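Local coordinates for uncharacterized protein (Vibrio parahaemolyticus, PDB 1ZBP) that is of unknown function, but belongs to the ImpE family and pairs a helical N-terminal part with a mostly beta C-terminal part, at residues K133-N138 against L258-E263; S172-E177 against E193-G198. All blocks are in the same frame, centred on the assembly; numbering follows the deposited sequence.

Both interactions lie in the same eight-stranded antiparallel sheet, where strand 257-260 of interaction 1 runs beside strand 173-178 of interaction 2. Their centres are about 11 Å apart. Two probable backbone hydrogen bonds join them, Leu258 N to Leu176 O at 2.8 Å and Val260 N to Asn174 O at 2.9 Å, so that four strands follow one another in the order 135-137, 257-260, 173-178, 189-196. Phe135 CE1 also packs 3.4 Å from Ile173 O, reaching past the strand between them. Along the chain, the hairpin of interaction 2 is nested within the long excursion that interaction 1 closes between Lys133-Asn138 and Leu258-Glu263.

Interaction 1: K133-N138 against L258-E263; sequences KGFLAN and LQVIKE
The ring of Phe135 lies obliquely over the backbone of Val260, with CD1 3.5 Å from Val260 CA and CE1 3.6 Å from Val260 CB. Its CG stands anti to the carbonyl carbon (chi1 -83°), which carries the ring across to strand 258-260. Leu258 meets it at about a right angle, and its CD2 touches both Phe135 CB, at 3.9 Å, and Ala137 CB. Val260 CG2 lies against CG and CE of the bent Lys133 chain. These strands are antiparallel neighbours within the eight-stranded sheet, joining a chain segment just after helix 116-129 to the last strand of the chain, which lies inside the sheet between 135-137 and 173-178; strand 140-147 flanks 135-137 on its far side. Leu136 and Gln259 form the hydrogen-bonded pair, with Leu136 N 2.8 Å from Gln259 O and Gln259 N 3.0 Å from Leu136 O. Their CB atoms meet at 3.7 Å on the face away from Phe135. There the Leu136 and Ile261 side chains cross at about a right angle, with Leu136 CD1 3.9 Å from Ile261 CG1. Beyond the strand, Ile261 N donates to Gly134 O, while Ile261 CG1 rests against that same oxygen at 3.3 Å.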
ATOM      1  N   LYS A 133     -15.939 -11.278  -8.025  1.00 39.06           N
ATOM      2  CA  LYS A 133     -15.218 -11.675  -9.230  1.00 38.33           C
ATOM      3  C   LYS A 133     -14.284 -12.822  -8.899  1.00 36.52           C
ATOM      4  O   LYS A 133     -13.534 -12.744  -7.930  1.00 36.01           O
ATOM      5  CB  LYS A 133     -14.397 -10.496  -9.766  1.00 36.68           C
ATOM      6  CG  LYS A 133     -13.996 -10.604 -11.220  1.00 37.82           C
ATOM      7  CD  LYS A 133     -15.202 -10.395 -12.113  1.00 39.02           C
ATOM      8  CE  LYS A 133     -14.808 -10.088 -13.546  1.00 41.00           C
ATOM      9  NZ  LYS A 133     -16.014  -9.786 -14.396  1.00 43.25           N
ATOM     10  N   GLY A 134     -14.332 -13.879  -9.705  1.00 35.76           N
ATOM     11  CA  GLY A 134     -13.470 -15.029  -9.484  1.00 36.33           C
ATOM     12  C   GLY A 134     -12.096 -14.842 -10.104  1.00 36.63           C
ATOM     13  O   GLY A 134     -11.954 -14.279 -11.194  1.00 35.80           O
ATOM     14  N   PHE A 135     -11.076 -15.340  -9.415  1.00 35.22           N
ATOM     15  CA  PHE A 135      -9.713 -15.195  -9.890  1.00 32.62           C
ATOM     16  C   PHE A 135      -8.912 -16.478  -9.841  1.00 33.79           C
ATOM     17  O   PHE A 135      -9.252 -17.440  -9.148  1.00 34.81           O
ATOM     18  CB  PHE A 135      -8.978 -14.144  -9.055  1.00 32.95           C
ATOM     19  CG  PHE A 135      -9.239 -12.736  -9.494  1.00 30.98           C
ATOM     20  CD1 PHE A 135      -8.513 -12.185 -10.542  1.00 27.65           C
ATOM     21  CD2 PHE A 135     -10.203 -11.963  -8.870  1.00 29.37           C
ATOM     22  CE1 PHE A 135      -8.745 -10.909 -10.969  1.00 27.45           C
ATOM     23  CE2 PHE A 135     -10.444 -10.668  -9.297  1.00 30.16           C
ATOM     24  CZ  PHE A 135      -9.710 -10.139 -10.342  1.00 28.32           C
ATOM     25  N   LEU A 136      -7.833 -16.472 -10.606  1.00 34.06           N
ATOM     26  CA  LEU A 136      -6.895 -17.577 -10.641  1.00 34.16           C
ATOM     27  C   LEU A 136      -5.716 -17.007  -9.863  1.00 32.02           C
ATOM     28  O   LEU A 136      -5.083 -16.051 -10.310  1.00 31.43           O
ATOM     29  CB  LEU A 136      -6.485 -17.886 -12.077  1.00 34.96           C
ATOM     30  CG  LEU A 136      -6.906 -19.256 -12.595  1.00 34.52           C
ATOM     31  CD1 LEU A 136      -8.411 -19.351 -12.632  1.00 33.60           C
ATOM     32  CD2 LEU A 136      -6.320 -19.469 -13.979  1.00 36.33           C
ATOM     33  N   ALA A 137      -5.444 -17.562  -8.688  1.00 32.57           N
ATOM     34  CA  ALA A 137      -4.349 -17.064  -7.858  1.00 34.60           C
ATOM     35  C   ALA A 137      -3.245 -18.099  -7.745  1.00 34.08           C
ATOM     36  O   ALA A 137      -3.415 -19.135  -7.112  1.00 35.68           O
ATOM     37  CB  ALA A 137      -4.861 -16.677  -6.475  1.00 32.33           C
ATOM     38  N   ASN A 138      -2.104 -17.794  -8.355  1.00 36.04           N
ATOM     39  CA  ASN A 138      -0.965 -18.706  -8.375  1.00 38.59           C
ATOM     40  C   ASN A 138      -1.431 -19.970  -9.106  1.00 40.46           C
ATOM     41  O   ASN A 138      -1.204 -21.092  -8.641  1.00 43.85           O
ATOM     42  CB  ASN A 138      -0.511 -19.059  -6.946  1.00 38.70           C
ATOM     43  CG  ASN A 138       0.083 -17.861  -6.190  1.00 38.92           C
ATOM     44  OD1 ASN A 138       0.227 -17.901  -4.961  1.00 39.43           O
ATOM     45  ND2 ASN A 138       0.434 -16.798  -6.922  1.00 36.00           N
ATOM     46  N   LEU A 258      -2.360 -12.714 -10.380  1.00 33.32           N
ATOM     47  CA  LEU A 258      -3.803 -12.842 -10.412  1.00 34.74           C
ATOM     48  C   LEU A 258      -4.215 -12.862 -11.876  1.00 34.71           C
ATOM     49  O   LEU A 258      -3.742 -12.050 -12.666  1.00 37.00           O
ATOM     50  CB  LEU A 258      -4.484 -11.669  -9.710  1.00 35.13           C
ATOM     51  CG  LEU A 258      -4.630 -11.738  -8.193  1.00 35.58           C
ATOM     52  CD1 LEU A 258      -5.321 -10.467  -7.708  1.00 35.57           C
ATOM     53  CD2 LEU A 258      -5.432 -12.969  -7.804  1.00 33.21           C
ATOM     54  N   GLN A 259      -5.089 -13.796 -12.229  1.00 36.13           N
ATOM     55  CA  GLN A 259      -5.611 -13.940 -13.591  1.00 37.18           C
ATOM     56  C   GLN A 259      -7.132 -14.029 -13.470  1.00 34.74           C
ATOM     57  O   GLN A 259      -7.648 -15.036 -12.986  1.00 33.09           O
ATOM     58  CB  GLN A 259      -5.065 -15.220 -14.229  1.00 39.93           C
ATOM     59  CG  GLN A 259      -4.092 -14.981 -15.360  1.00 45.05           C
ATOM     60  CD  GLN A 259      -4.788 -14.573 -16.652  1.00 48.05           C
ATOM     61  OE1 GLN A 259      -5.917 -14.073 -16.626  1.00 48.36           O
ATOM     62  NE2 GLN A 259      -4.114 -14.781 -17.788  1.00 46.87           N
ATOM     63  N   VAL A 260      -7.835 -12.982 -13.903  1.00 31.46           N
ATOM     64  CA  VAL A 260      -9.299 -12.925 -13.819  1.00 30.21           C
ATOM     65  C   VAL A 260     -10.000 -14.028 -14.617  1.00 30.43           C
ATOM     66  O   VAL A 260      -9.553 -14.428 -15.695  1.00 30.00           O
ATOM     67  CB  VAL A 260      -9.825 -11.529 -14.300  1.00 31.29           C
ATOM     68  CG1 VAL A 260      -9.643 -11.376 -15.825  1.00 28.92           C
ATOM     69  CG2 VAL A 260     -11.285 -11.352 -13.926  1.00 27.14           C
ATOM     70  N   ILE A 261     -11.098 -14.530 -14.073  1.00 30.31           N
ATOM     71  CA  ILE A 261     -11.863 -15.569 -14.739  1.00 29.13           C
ATOM     72  C   ILE A 261     -12.796 -14.853 -15.717  1.00 31.59           C
ATOM     73  O   ILE A 261     -13.727 -14.187 -15.297  1.00 32.61           O
ATOM     74  CB  ILE A 261     -12.628 -16.404 -13.675  1.00 26.79           C
ATOM     75  CG1 ILE A 261     -11.603 -17.170 -12.848  1.00 27.01           C
ATOM     76  CG2 ILE A 261     -13.638 -17.362 -14.328  1.00 22.45           C
ATOM     77  CD1 ILE A 261     -12.173 -18.299 -12.002  1.00 29.18           C
ATOM     78  N   LYS A 262     -12.523 -14.967 -17.016  1.00 36.81           N
ATOM     79  CA  LYS A 262     -13.336 -14.285 -18.021  1.00 43.94           C
ATOM     80  C   LYS A 262     -14.596 -15.067 -18.330  1.00 46.45           C
ATOM     81  O   LYS A 262     -14.730 -16.221 -17.936  1.00 48.18           O
ATOM     82  CB  LYS A 262     -12.563 -14.057 -19.347  1.00 45.55           C
ATOM     83  CG  LYS A 262     -11.060 -14.373 -19.359  1.00 48.49           C
ATOM     84  CD  LYS A 262     -10.207 -13.299 -18.698  1.00 50.67           C
ATOM     85  CE  LYS A 262      -8.699 -13.604 -18.823  1.00 53.19           C
ATOM     86  NZ  LYS A 262      -7.821 -12.559 -18.180  1.00 52.99           N
ATOM     87  N   GLU A 263     -15.531 -14.421 -19.020  1.00 50.45           N
ATOM     88  CA  GLU A 263     -16.772 -15.074 -19.432  1.00 53.08           C
ATOM     89  C   GLU A 263     -16.800 -14.944 -20.952  1.00 53.98           C
ATOM     90  O   GLU A 263     -17.336 -13.976 -21.490  1.00 53.85           O
ATOM     91  CB  GLU A 263     -17.985 -14.381 -18.816  1.00 51.75           C
ATOM     92  CG  GLU A 263     -17.725 -13.876 -17.418  1.00 55.58           C
ATOM     93  CD  GLU A 263     -18.975 -13.367 -16.750  1.00 57.18           C
ATOM     94  OE1 GLU A 263     -18.865 -12.451 -15.897  1.00 56.67           O
ATOM     95  OE2 GLU A 263     -20.063 -13.903 -17.066  1.00 56.48           O
TER

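Interaction 2: S172-E177 against E193-G198; sequences SINTLE and EFDIDG
Strands 175-177 and 193-196 run antiparallel at 164°, 4.7 Å apart at their closest, as the two arms of a beta hairpin with a beta bulge. The register slips by one residue between the pairs Ile173-Ile196 and Thr175-Asp195, and Asp195 O serves both sides of the slip, accepting from Asn174 N at 3.0 Å and Thr175 N at 3.3 Å. Further along, Glu177 and Glu193 exchange two backbone bonds. Of the side chains, Ile173 and Leu176 share a face with Phe194 and Ile196. Leu176 CD2 packs 3.6 Å from Phe194 CB, while the Phe194 ring leads away toward Leu158 of strand 155-159. On the other face Glu177 and Glu193 lie side by side, pointing the same way, with their carboxylate planes 62° apart; Glu177 OE2 is 3.2 Å from Glu193 OE1. Glu203 brings another carboxylate close to Glu193; such crowding may raise the pKa of these groups, although Lys179, which also touches Glu193, could offset it. At the bulge, Asn174 CG stands beside its own backbone N (chi1 -61°), turning the amide to the partner strand. Asn174 ND2 donates to Asp197 OD2 at 2.8 Å, meeting it from above the carboxylate plane, and also makes a weak 3.4 Å bond to Asp195 OD2.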
ATOM      1  N   SER A 172     -12.017  -4.982 -11.288  1.00 28.36           N
ATOM      2  CA  SER A 172     -11.533  -4.330 -12.505  1.00 28.25           C
ATOM      3  C   SER A 172     -10.201  -4.903 -12.967  1.00 28.73           C
ATOM      4  O   SER A 172      -9.689  -4.507 -14.003  1.00 29.10           O
ATOM      5  CB  SER A 172     -11.365  -2.824 -12.270  1.00 28.22           C
ATOM      6  OG  SER A 172     -12.613  -2.147 -12.289  1.00 30.12           O
ATOM      7  N   ILE A 173      -9.639  -5.836 -12.206  1.00 28.06           N
ATOM      8  CA  ILE A 173      -8.351  -6.421 -12.565  1.00 28.28           C
ATOM      9  C   ILE A 173      -8.475  -7.594 -13.524  1.00 29.12           C
ATOM     10  O   ILE A 173      -9.287  -8.497 -13.315  1.00 31.33           O
ATOM     11  CB  ILE A 173      -7.578  -6.927 -11.312  1.00 27.81           C
ATOM     12  CG1 ILE A 173      -7.229  -5.757 -10.385  1.00 27.98           C
ATOM     13  CG2 ILE A 173      -6.322  -7.651 -11.745  1.00 27.78           C
ATOM     14  CD1 ILE A 173      -6.766  -6.183  -9.007  1.00 26.55           C
ATOM     15  N   ASN A 174      -7.652  -7.569 -14.574  1.00 29.67           N
ATOM     16  CA  ASN A 174      -7.592  -8.634 -15.565  1.00 27.99           C
ATOM     17  C   ASN A 174      -6.345  -9.486 -15.243  1.00 27.08           C
ATOM     18  O   ASN A 174      -6.442 -10.699 -15.085  1.00 25.31           O
ATOM     19  CB  ASN A 174      -7.495  -8.056 -16.979  1.00 31.61           C
ATOM     20  CG  ASN A 174      -8.698  -7.181 -17.350  1.00 31.55           C
ATOM     21  OD1 ASN A 174      -9.859  -7.583 -17.209  1.00 32.64           O
ATOM     22  ND2 ASN A 174      -8.413  -5.982 -17.838  1.00 28.65           N
ATOM     23  N   THR A 175      -5.176  -8.859 -15.157  1.00 26.12           N
ATOM     24  CA  THR A 175      -3.966  -9.591 -14.789  1.00 26.51           C
ATOM     25  C   THR A 175      -3.242  -8.777 -13.723  1.00 26.73           C
ATOM     26  O   THR A 175      -3.346  -7.551 -13.692  1.00 25.30           O
ATOM     27  CB  THR A 175      -2.984  -9.811 -15.982  1.00 28.12           C
ATOM     28  OG1 THR A 175      -2.673  -8.550 -16.584  1.00 28.59           O
ATOM     29  CG2 THR A 175      -3.586 -10.763 -17.030  1.00 25.69           C
ATOM     30  N   LEU A 176      -2.520  -9.448 -12.833  1.00 28.33           N
ATOM     31  CA  LEU A 176      -1.776  -8.728 -11.795  1.00 29.66           C
ATOM     32  C   LEU A 176      -0.558  -9.562 -11.453  1.00 30.05           C
ATOM     33  O   LEU A 176      -0.645 -10.779 -11.324  1.00 30.18           O
ATOM     34  CB  LEU A 176      -2.652  -8.509 -10.546  1.00 30.41           C
ATOM     35  CG  LEU A 176      -2.206  -7.546  -9.432  1.00 30.94           C
ATOM     36  CD1 LEU A 176      -1.254  -8.247  -8.524  1.00 32.06           C
ATOM     37  CD2 LEU A 176      -1.579  -6.281 -10.017  1.00 32.02           C
ATOM     38  N   GLU A 177       0.586  -8.912 -11.332  1.00 31.66           N
ATOM     39  CA  GLU A 177       1.804  -9.625 -11.004  1.00 33.70           C
ATOM     40  C   GLU A 177       2.561  -8.866  -9.930  1.00 32.52           C
ATOM     41  O   GLU A 177       2.867  -7.679 -10.085  1.00 31.24           O
ATOM     42  CB  GLU A 177       2.682  -9.787 -12.250  1.00 38.59           C
ATOM     43  CG  GLU A 177       4.001 -10.534 -12.007  1.00 46.95           C
ATOM     44  CD  GLU A 177       5.024 -10.352 -13.134  1.00 52.87           C
ATOM     45  OE1 GLU A 177       6.166 -10.864 -12.982  1.00 53.46           O
ATOM     46  OE2 GLU A 177       4.696  -9.700 -14.162  1.00 54.69           O
ATOM     47  N   GLU A 193       3.141  -5.316 -11.985  1.00 28.47           N
ATOM     48  CA  GLU A 193       2.796  -5.199 -13.400  1.00 32.56           C
ATOM     49  C   GLU A 193       1.331  -5.597 -13.447  1.00 32.99           C
ATOM     50  O   GLU A 193       0.970  -6.650 -12.925  1.00 33.42           O
ATOM     51  CB  GLU A 193       3.601  -6.192 -14.250  1.00 36.10           C
ATOM     52  CG  GLU A 193       4.608  -5.566 -15.218  1.00 43.56           C
ATOM     53  CD  GLU A 193       6.051  -5.814 -14.800  1.00 47.11           C
ATOM     54  OE1 GLU A 193       6.397  -6.990 -14.517  1.00 48.81           O
ATOM     55  OE2 GLU A 193       6.838  -4.837 -14.771  1.00 46.59           O
ATOM     56  N   PHE A 194       0.490  -4.773 -14.059  1.00 33.40           N
ATOM     57  CA  PHE A 194      -0.928  -5.087 -14.126  1.00 34.70           C
ATOM     58  C   PHE A 194      -1.563  -4.824 -15.493  1.00 37.93           C
ATOM     59  O   PHE A 194      -0.887  -4.484 -16.471  1.00 38.16           O
ATOM     60  CB  PHE A 194      -1.671  -4.283 -13.060  1.00 33.70           C
ATOM     61  CG  PHE A 194      -1.427  -2.806 -13.141  1.00 33.09           C
ATOM     62  CD1 PHE A 194      -1.999  -2.042 -14.153  1.00 35.09           C
ATOM     63  CD2 PHE A 194      -0.616  -2.173 -12.215  1.00 34.06           C
ATOM     64  CE1 PHE A 194      -1.770  -0.662 -14.232  1.00 32.91           C
ATOM     65  CE2 PHE A 194      -0.380  -0.798 -12.286  1.00 33.46           C
ATOM     66  CZ  PHE A 194      -0.954  -0.044 -13.292  1.00 34.02           C
ATOM     67  N   ASP A 195      -2.878  -5.005 -15.535  1.00 40.24           N
ATOM     68  CA  ASP A 195      -3.706  -4.800 -16.717  1.00 40.69           C
ATOM     69  C   ASP A 195      -5.106  -4.730 -16.146  1.00 40.34           C
ATOM     70  O   ASP A 195      -5.760  -5.752 -15.972  1.00 40.41           O
ATOM     71  CB  ASP A 195      -3.589  -5.984 -17.684  1.00 42.13           C
ATOM     72  CG  ASP A 195      -4.566  -5.892 -18.857  1.00 44.84           C
ATOM     73  OD1 ASP A 195      -4.504  -6.768 -19.749  1.00 47.54           O
ATOM     74  OD2 ASP A 195      -5.396  -4.955 -18.896  1.00 44.86           O
ATOM     75  N   ILE A 196      -5.548  -3.520 -15.819  1.00 40.79           N
ATOM     76  CA  ILE A 196      -6.874  -3.338 -15.249  1.00 41.35           C
ATOM     77  C   ILE A 196      -7.729  -2.476 -16.173  1.00 42.35           C
ATOM     78  O   ILE A 196      -7.215  -1.645 -16.924  1.00 41.27           O
ATOM     79  CB  ILE A 196      -6.808  -2.675 -13.831  1.00 40.58           C
ATOM     80  CG1 ILE A 196      -6.641  -1.171 -13.953  1.00 41.08           C
ATOM     81  CG2 ILE A 196      -5.609  -3.224 -13.039  1.00 37.57           C
ATOM     82  CD1 ILE A 196      -7.703  -0.390 -13.217  1.00 44.37           C
ATOM     83  N   ASP A 197      -9.038  -2.687 -16.109  1.00 43.04           N
ATOM     84  CA  ASP A 197      -9.985  -1.928 -16.906  1.00 45.79           C
ATOM     85  C   ASP A 197      -9.893  -0.468 -16.497  1.00 46.48           C
ATOM     86  O   ASP A 197      -9.935  -0.152 -15.308  1.00 47.42           O
ATOM     87  CB  ASP A 197     -11.397  -2.456 -16.656  1.00 47.04           C
ATOM     88  CG  ASP A 197     -11.528  -3.926 -17.000  1.00 49.30           C
ATOM     89  OD1 ASP A 197     -12.458  -4.593 -16.484  1.00 49.53           O
ATOM     90  OD2 ASP A 197     -10.697  -4.404 -17.803  1.00 48.24           O
ATOM     91  N   GLY A 198      -9.759   0.419 -17.479  1.00 47.74           N
ATOM     92  CA  GLY A 198      -9.675   1.838 -17.176  1.00 48.69           C
ATOM     93  C   GLY A 198      -8.261   2.392 -17.146  1.00 50.18           C
ATOM     94  O   GLY A 198      -8.072   3.607 -17.017  1.00 50.91           O
TER